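Local coordinates for protein deoxyribodipyrimidine photo-lyase (Oryza sativa Japonica Group, PDB 3UMV) that repairs ultraviolet-damaged DNA, using light and a bound FAD to split cyclobutane pyrimidine dimers back into single pyrimidines, at residues Trp346-Arg359 with Asp446-Ile458. Residues are numbered along the deposited sequence; the frame is centred on the assembly and turned at random.
Sequences WARKTLMDHAADKR and DQGWKERPVFGKI. With URE (urea), chain K; EDO (1,2-ethanediol), chain F.
H354, on the C-terminal side of helix 345-353, lies against the loop that joins helices 431-442 and 463-469 of this class II photolyase, and both its ring nitrogens donate, one of them in a His-carboxylate hydrogen bond with D357. H354 NE2 donates, in its ring plane, to the anti lone pair of E451 OE1 (2.7 Å, 163°), while ND1 meets D357 OD2 within its own segment. D357 OD2 also accepts V454 N across the contact (2.8 Å), through its anti lone pair. G456 CA forms a CH-pi contact over one face of the imidazole, 3.7 Å from the centroid of the H354 ring. Replacing H354 by an alanine is likely to leave E451 OE1 and D357 OD2 each without the ring N-H that reaches it, and G456 CA without the face that covers it. One turn back in the helix, T350 OG1 accepts K457 N in the type II' turn F455-I458 (2.8 Å); lying opposite the backbone N (chi1 -164°), it also donates to a water that in turn donates to D353 OD2 and E451 OE1. I458 CD1 packs on A347 CB and W346 CH2. R359 NH1 donates to the carbonyls of H354 and D357, and its NH2 to a water that bridges L351 O and V454 O. V454 CG1 sits centrally over the R359 guanidinium, 3.6 Å from R359 CZ.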
# COMPACT_ATOMS: atom_id res chain seq x y z
N TRP A 346 7.53 25.46 -5.95
CA TRP A 346 6.95 26.50 -5.10
C TRP A 346 7.12 26.11 -3.63
O TRP A 346 7.38 26.97 -2.79
CB TRP A 346 5.47 26.71 -5.41
CG TRP A 346 4.55 25.63 -4.90
CD1 TRP A 346 4.13 24.53 -5.58
CD2 TRP A 346 3.94 25.56 -3.60
NE1 TRP A 346 3.30 23.77 -4.79
CE2 TRP A 346 3.17 24.38 -3.57
CE3 TRP A 346 3.98 26.37 -2.46
CZ2 TRP A 346 2.43 23.99 -2.46
CZ3 TRP A 346 3.24 25.98 -1.35
CH2 TRP A 346 2.49 24.80 -1.36
N ALA A 347 6.96 24.83 -3.35
CA ALA A 347 6.99 24.32 -1.98
C ALA A 347 8.43 24.27 -1.47
O ALA A 347 8.72 24.63 -0.32
CB ALA A 347 6.36 22.96 -1.90
N ARG A 348 9.34 23.82 -2.32
CA ARG A 348 10.74 23.83 -1.94
C ARG A 348 11.20 25.23 -1.59
O ARG A 348 11.85 25.44 -0.56
CB ARG A 348 11.62 23.22 -3.03
CG ARG A 348 11.38 21.73 -3.21
CD ARG A 348 12.23 21.08 -4.30
NE ARG A 348 11.69 21.21 -5.65
CZ ARG A 348 12.25 21.94 -6.61
NH1 ARG A 348 13.35 22.64 -6.36
NH2 ARG A 348 11.71 21.98 -7.83
N LYS A 349 10.84 26.20 -2.42
CA LYS A 349 11.29 27.58 -2.22
C LYS A 349 10.70 28.19 -0.94
O LYS A 349 11.40 28.87 -0.19
CB LYS A 349 10.96 28.43 -3.44
CG LYS A 349 11.84 28.08 -4.63
CD LYS A 349 11.35 28.73 -5.91
CE LYS A 349 11.70 30.20 -5.96
NZ LYS A 349 11.22 30.86 -7.22
N THR A 350 9.43 27.94 -0.69
CA THR A 350 8.82 28.53 0.49
C THR A 350 9.40 27.93 1.77
O THR A 350 9.62 28.63 2.75
CB THR A 350 7.27 28.44 0.49
OG1 THR A 350 6.75 29.36 1.46
CG2 THR A 350 6.81 27.05 0.84
N LEU A 351 9.67 26.62 1.75
CA LEU A 351 10.31 25.99 2.89
C LEU A 351 11.73 26.51 3.10
O LEU A 351 12.14 26.76 4.24
CB LEU A 351 10.27 24.46 2.74
CG LEU A 351 8.91 23.84 3.07
CD1 LEU A 351 8.87 22.37 2.67
CD2 LEU A 351 8.60 24.00 4.56
N MET A 352 12.45 26.74 2.00
CA MET A 352 13.81 27.29 2.07
C MET A 352 13.81 28.72 2.61
O MET A 352 14.66 29.08 3.43
CB MET A 352 14.50 27.24 0.71
CG MET A 352 14.77 25.81 0.22
SD MET A 352 15.44 25.75 -1.45
CE MET A 352 17.05 26.49 -1.17
N ASP A 353 12.86 29.52 2.14
CA ASP A 353 12.71 30.90 2.60
C ASP A 353 12.54 30.99 4.11
O ASP A 353 12.87 32.01 4.72
CB ASP A 353 11.49 31.57 1.95
CG ASP A 353 11.68 31.84 0.48
OD1 ASP A 353 12.84 31.85 0.01
OD2 ASP A 353 10.65 32.05 -0.21
N HIS A 354 12.01 29.93 4.71
CA HIS A 354 11.69 29.97 6.12
C HIS A 354 12.58 29.05 6.95
O HIS A 354 12.32 28.82 8.13
CB HIS A 354 10.20 29.68 6.32
CG HIS A 354 9.34 30.80 5.85
ND1 HIS A 354 8.94 31.82 6.68
CD2 HIS A 354 8.85 31.09 4.62
CE1 HIS A 354 8.21 32.69 5.99
NE2 HIS A 354 8.14 32.27 4.74
N ALA A 355 13.64 28.56 6.31
CA ALA A 355 14.56 27.64 6.96
C ALA A 355 15.20 28.25 8.22
O ALA A 355 15.59 27.53 9.13
CB ALA A 355 15.65 27.19 5.99
N ALA A 356 15.32 29.57 8.26
CA ALA A 356 16.03 30.22 9.36
C ALA A 356 15.11 30.65 10.50
O ALA A 356 15.59 31.05 11.56
CB ALA A 356 16.85 31.41 8.85
N ASP A 357 13.81 30.59 10.28
CA ASP A 357 12.86 30.92 11.33
C ASP A 357 13.10 30.02 12.54
O ASP A 357 13.22 28.81 12.41
CB ASP A 357 11.42 30.74 10.84
CG ASP A 357 11.09 31.61 9.65
OD1 ASP A 357 11.95 32.42 9.22
OD2 ASP A 357 9.97 31.50 9.12
N LYS A 358 13.17 30.62 13.73
CA LYS A 358 13.32 29.80 14.93
C LYS A 358 12.00 29.08 15.20
O LYS A 358 10.92 29.68 15.16
CB LYS A 358 13.78 30.65 16.12
CG LYS A 358 12.76 30.80 17.23
CD LYS A 358 13.31 31.63 18.39
CE LYS A 358 14.30 30.82 19.23
NZ LYS A 358 13.61 29.71 19.96
N ARG A 359 12.09 27.78 15.40
CA ARG A 359 10.91 26.99 15.73
C ARG A 359 10.58 27.22 17.20
O ARG A 359 11.48 27.41 18.01
CB ARG A 359 11.17 25.50 15.47
CG ARG A 359 11.04 25.03 14.00
CD ARG A 359 12.13 25.55 13.06
NE ARG A 359 11.95 24.94 11.73
CZ ARG A 359 12.00 25.58 10.56
NH1 ARG A 359 12.28 26.87 10.50
NH2 ARG A 359 11.77 24.91 9.44
N ASP A 446 -1.05 19.68 -2.92
CA ASP A 446 -1.83 20.75 -2.28
C ASP A 446 -1.56 22.09 -2.95
O ASP A 446 -0.58 22.24 -3.70
CB ASP A 446 -1.42 20.86 -0.82
CG ASP A 446 -2.48 21.48 0.06
OD1 ASP A 446 -2.27 21.48 1.29
OD2 ASP A 446 -3.52 21.97 -0.46
N GLN A 447 -2.40 23.07 -2.64
CA GLN A 447 -2.13 24.47 -3.00
C GLN A 447 -1.31 25.15 -1.90
O GLN A 447 -1.14 24.58 -0.81
CB GLN A 447 -3.44 25.23 -3.15
CG GLN A 447 -4.27 25.25 -1.89
CD GLN A 447 -5.39 26.27 -1.98
OE1 GLN A 447 -6.51 25.94 -2.35
NE2 GLN A 447 -5.10 27.52 -1.65
N GLY A 448 -0.81 26.35 -2.17
CA GLY A 448 -0.19 27.17 -1.14
C GLY A 448 -1.24 27.98 -0.38
O GLY A 448 -2.38 28.12 -0.82
N TRP A 449 -0.84 28.53 0.75
CA TRP A 449 -1.75 29.23 1.65
C TRP A 449 -1.00 30.43 2.20
O TRP A 449 0.17 30.65 1.86
CB TRP A 449 -2.18 28.28 2.78
CG TRP A 449 -2.87 27.03 2.27
CD1 TRP A 449 -2.28 25.83 1.92
CD2 TRP A 449 -4.28 26.86 2.03
NE1 TRP A 449 -3.24 24.95 1.47
CE2 TRP A 449 -4.46 25.55 1.54
CE3 TRP A 449 -5.39 27.69 2.18
CZ2 TRP A 449 -5.73 25.05 1.20
CZ3 TRP A 449 -6.64 27.20 1.84
CH2 TRP A 449 -6.79 25.90 1.35
N LYS A 450 -1.64 31.20 3.07
CA LYS A 450 -1.04 32.44 3.55
C LYS A 450 0.31 32.19 4.20
O LYS A 450 0.44 31.34 5.08
CB LYS A 450 -1.99 33.12 4.54
CG LYS A 450 -1.58 34.54 4.90
CD LYS A 450 -2.63 35.20 5.79
CE LYS A 450 -2.42 36.70 5.90
NZ LYS A 450 -1.12 37.04 6.53
N GLU A 451 1.33 32.93 3.76
CA GLU A 451 2.68 32.76 4.27
C GLU A 451 2.73 33.04 5.77
O GLU A 451 2.21 34.05 6.24
CB GLU A 451 3.66 33.67 3.52
CG GLU A 451 5.08 33.14 3.51
CD GLU A 451 6.01 33.96 2.63
OE1 GLU A 451 7.24 33.76 2.73
OE2 GLU A 451 5.51 34.79 1.84
N ARG A 452 3.38 32.13 6.50
CA ARG A 452 3.57 32.27 7.93
C ARG A 452 4.95 31.74 8.28
O ARG A 452 5.59 31.09 7.46
CB ARG A 452 2.50 31.49 8.69
CG ARG A 452 2.52 30.00 8.41
CD ARG A 452 1.44 29.29 9.18
NE ARG A 452 1.59 29.50 10.61
CZ ARG A 452 0.66 30.01 11.41
NH1 ARG A 452 -0.53 30.36 10.91
NH2 ARG A 452 0.91 30.17 12.70
N PRO A 453 5.43 32.03 9.50
CA PRO A 453 6.75 31.55 9.91
C PRO A 453 6.86 30.01 9.89
O PRO A 453 5.89 29.31 10.18
CB PRO A 453 6.88 32.06 11.36
CG PRO A 453 5.98 33.23 11.41
CD PRO A 453 4.83 32.91 10.52
N VAL A 454 8.05 29.52 9.54
CA VAL A 454 8.37 28.09 9.51
C VAL A 454 7.72 27.35 8.34
O VAL A 454 8.40 26.75 7.51
CB VAL A 454 8.00 27.38 10.83
CG1 VAL A 454 8.39 25.88 10.75
CG2 VAL A 454 8.73 28.01 11.99
N PHE A 455 6.40 27.37 8.29
CA PHE A 455 5.70 26.67 7.23
C PHE A 455 5.80 27.39 5.89
O PHE A 455 5.60 26.78 4.84
CB PHE A 455 4.22 26.55 7.57
CG PHE A 455 3.90 25.40 8.47
CD1 PHE A 455 2.96 24.46 8.09
CD2 PHE A 455 4.54 25.25 9.68
CE1 PHE A 455 2.66 23.39 8.91
CE2 PHE A 455 4.24 24.19 10.51
CZ PHE A 455 3.29 23.27 10.13
N GLY A 456 6.09 28.68 5.91
CA GLY A 456 5.93 29.45 4.69
C GLY A 456 4.49 29.32 4.20
O GLY A 456 3.55 29.45 4.99
N LYS A 457 4.33 29.04 2.91
CA LYS A 457 3.00 28.84 2.33
C LYS A 457 2.47 27.40 2.42
O LYS A 457 1.40 27.09 1.90
CB LYS A 457 2.99 29.32 0.88
CG LYS A 457 3.42 30.77 0.76
CD LYS A 457 3.41 31.25 -0.68
CE LYS A 457 4.08 32.61 -0.78
NZ LYS A 457 4.09 33.13 -2.18
N ILE A 458 3.21 26.51 3.07
CA ILE A 458 2.72 25.15 3.25
C ILE A 458 1.51 25.24 4.18
O ILE A 458 1.55 25.98 5.16
CB ILE A 458 3.79 24.26 3.91
CG1 ILE A 458 5.05 24.21 3.03
CG2 ILE A 458 3.23 22.86 4.17
CD1 ILE A 458 4.77 23.76 1.60
C URE K . -1.03 28.68 6.13
O URE K . 0.17 28.50 5.89
N1 URE K . -1.89 27.68 6.13
N2 URE K . -1.46 29.89 6.40
C1 EDO F . 4.70 28.57 13.93
O1 EDO F . 5.28 27.54 14.64
C2 EDO F . 4.37 28.40 12.62
O2 EDO F . 3.73 29.41 11.94
O HOH W 1 2.58 21.03 -4.57
O HOH W 2 7.88 31.80 0.81
O HOH W 3 11.05 26.03 6.93